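Local coordinates for flavodoxin (PDB 2ARK), which probably serves as a low-potential electron donor to redox enzymes, carrying its electrons on bound FMN, at residues A[17-21]-A[139-145]. Numbering follows the deposited sequence.
Sequences NTKKM and AVVAGEP. With PO4 (phosphate ion), chain G.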
loop_
_atom_site.group_PDB
_atom_site.type_symbol
_atom_site.label_atom_id
_atom_site.label_comp_id
_atom_site.label_asym_id
_atom_site.label_seq_id
_atom_site.Cartn_x
_atom_site.Cartn_y
_atom_site.Cartn_z
ATOM N N ASN A 17 3.580 23.364 -6.994
ATOM C CA ASN A 17 4.492 22.390 -7.574
ATOM C C ASN A 17 3.736 21.370 -8.372
ATOM O O ASN A 17 4.102 21.111 -9.523
ATOM C CB ASN A 17 5.335 21.733 -6.499
ATOM C CG ASN A 17 6.288 22.709 -5.841
ATOM O OD1 ASN A 17 6.765 23.664 -6.467
ATOM N ND2 ASN A 17 6.566 22.484 -4.563
ATOM N N THR A 18 2.666 20.812 -7.782
ATOM C CA THR A 18 1.813 19.855 -8.473
ATOM C C THR A 18 1.095 20.482 -9.689
ATOM O O THR A 18 0.873 19.763 -10.682
ATOM C CB THR A 18 0.835 19.111 -7.508
ATOM O OG1 THR A 18 1.592 18.628 -6.390
ATOM C CG2 THR A 18 0.154 17.889 -8.191
ATOM N N LYS A 19 0.793 21.797 -9.638
ATOM C CA LYS A 19 0.284 22.533 -10.806
ATOM C C LYS A 19 1.312 22.535 -11.938
ATOM O O LYS A 19 0.965 22.274 -13.075
ATOM C CB LYS A 19 -0.170 23.984 -10.477
ATOM C CG LYS A 19 -1.129 24.620 -11.583
ATOM C CD LYS A 19 -1.024 26.125 -11.758
ATOM C CE LYS A 19 -2.089 26.702 -12.711
ATOM N NZ LYS A 19 -2.562 28.148 -12.346
ATOM N N LYS A 20 2.570 22.819 -11.641
ATOM C CA LYS A 20 3.629 22.745 -12.647
ATOM C C LYS A 20 3.766 21.318 -13.235
ATOM O O LYS A 20 3.857 21.161 -14.456
ATOM C CB LYS A 20 4.957 23.284 -12.094
ATOM C CG LYS A 20 5.077 24.829 -12.158
ATOM C CD LYS A 20 4.140 25.528 -11.141
ATOM C CE LYS A 20 3.478 26.881 -11.635
ATOM N NZ LYS A 20 2.273 27.298 -10.782
HETATM N N MSE A 21 3.723 20.285 -12.383
HETATM C CA MSE A 21 3.633 18.900 -12.878
HETATM C C MSE A 21 2.437 18.676 -13.779
HETATM O O MSE A 21 2.565 18.038 -14.799
HETATM C CB MSE A 21 3.543 17.891 -11.744
HETATM C CG MSE A 21 4.695 17.915 -10.784
HETATM SE SE MSE A 21 4.514 16.510 -9.437
HETATM C CE MSE A 21 5.162 14.932 -10.519
ATOM N N ALA A 139 4.141 9.822 -11.981
ATOM C CA ALA A 139 5.199 10.826 -11.975
ATOM C C ALA A 139 5.374 11.402 -10.556
ATOM O O ALA A 139 4.418 11.795 -9.928
ATOM C CB ALA A 139 4.922 11.922 -13.028
ATOM N N VAL A 140 6.598 11.402 -10.038
ATOM C CA VAL A 140 6.887 11.916 -8.689
ATOM C C VAL A 140 8.119 12.860 -8.754
ATOM O O VAL A 140 9.045 12.636 -9.552
ATOM C CB VAL A 140 7.110 10.744 -7.639
ATOM C CG1 VAL A 140 5.823 9.892 -7.450
ATOM C CG2 VAL A 140 8.314 9.827 -8.048
ATOM N N VAL A 141 8.107 13.910 -7.930
ATOM C CA VAL A 141 9.178 14.892 -7.856
ATOM C C VAL A 141 9.252 15.386 -6.413
ATOM O O VAL A 141 8.249 15.355 -5.690
ATOM C CB VAL A 141 8.922 16.121 -8.834
ATOM C CG1 VAL A 141 10.015 17.150 -8.678
ATOM C CG2 VAL A 141 8.862 15.673 -10.330
ATOM N N ALA A 142 10.424 15.817 -5.959
ATOM C CA ALA A 142 10.464 16.569 -4.724
ATOM C C ALA A 142 10.491 18.067 -5.067
ATOM O O ALA A 142 11.356 18.529 -5.834
ATOM C CB ALA A 142 11.634 16.161 -3.870
ATOM N N GLY A 143 9.531 18.817 -4.537
ATOM C CA GLY A 143 9.372 20.229 -4.893
ATOM C C GLY A 143 8.875 20.454 -6.318
ATOM O O GLY A 143 8.078 19.675 -6.846
ATOM N N GLU A 144 9.360 21.524 -6.949
ATOM C CA GLU A 144 8.977 21.849 -8.319
ATOM C C GLU A 144 9.758 21.003 -9.373
ATOM O O GLU A 144 10.952 20.757 -9.209
ATOM C CB GLU A 144 9.149 23.358 -8.560
ATOM C CG GLU A 144 8.931 23.804 -10.003
ATOM C CD GLU A 144 9.306 25.261 -10.268
ATOM O OE1 GLU A 144 10.017 25.897 -9.443
ATOM O OE2 GLU A 144 8.873 25.780 -11.320
ATOM N N PRO A 145 9.080 20.576 -10.463
ATOM C CA PRO A 145 9.832 19.875 -11.523
ATOM C C PRO A 145 10.777 20.847 -12.212
ATOM O O PRO A 145 10.331 21.676 -13.010
ATOM C CB PRO A 145 8.744 19.402 -12.512
ATOM C CG PRO A 145 7.424 19.966 -12.011
ATOM C CD PRO A 145 7.634 20.727 -10.762
HETATM P P PO4 G . 2.113 21.412 -4.373
HETATM O O1 PO4 G . 3.141 20.441 -3.842
HETATM O O2 PO4 G . 1.352 21.975 -3.241
HETATM O O3 PO4 G . 2.750 22.588 -5.016
HETATM O O4 PO4 G . 1.149 20.754 -5.275
#
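M21, a selenomethionine, reaches from the first helix of the flavodoxin fold to strand 139-142 of the parallel sheet, and N17, one turn earlier, lies on the loop that follows this strand. The M21 chain runs straight through SE and bends only at its last torsion (chi3 80°), which brings the methyl onto the strand. There CE sits 3.9 Å from A139 CB and 3.8 Å from V141 CG2, the two side chains on the helix-facing side of the strand, with the carbonyl oxygen of A139 close by. Further back, M21 CG rests against P145 CG at 3.6 Å, so the proline ring packs on the root of the chain. F94 and C154 also touch M21, placing it between the sheet and helix 148-168. P145 CD in turn meets K20 CB, whose chain then bends away; K20 NZ remains 6.8 Å from E144 OE2, too far for a salt bridge.

At the start of the helix the amide of N17 lies over the G143-E144 peptide, its ND2 near G143 C. The glycine has positive phi (70°), and its oxygen accepts a hydrogen bond from S96 OG.

A phosphate, probably from the crystallisation liquor, occupies the helix N-terminus, as the FMN phosphate does in flavodoxins. T18 N donates to its O4 at 2.9 Å and T15 N also binds the ion. Beside N17, the E144 chain leaves extended (chi1 173°), crossing the asparagine at about a right angle, with E144 CB 3.2 Å from N17 OD1.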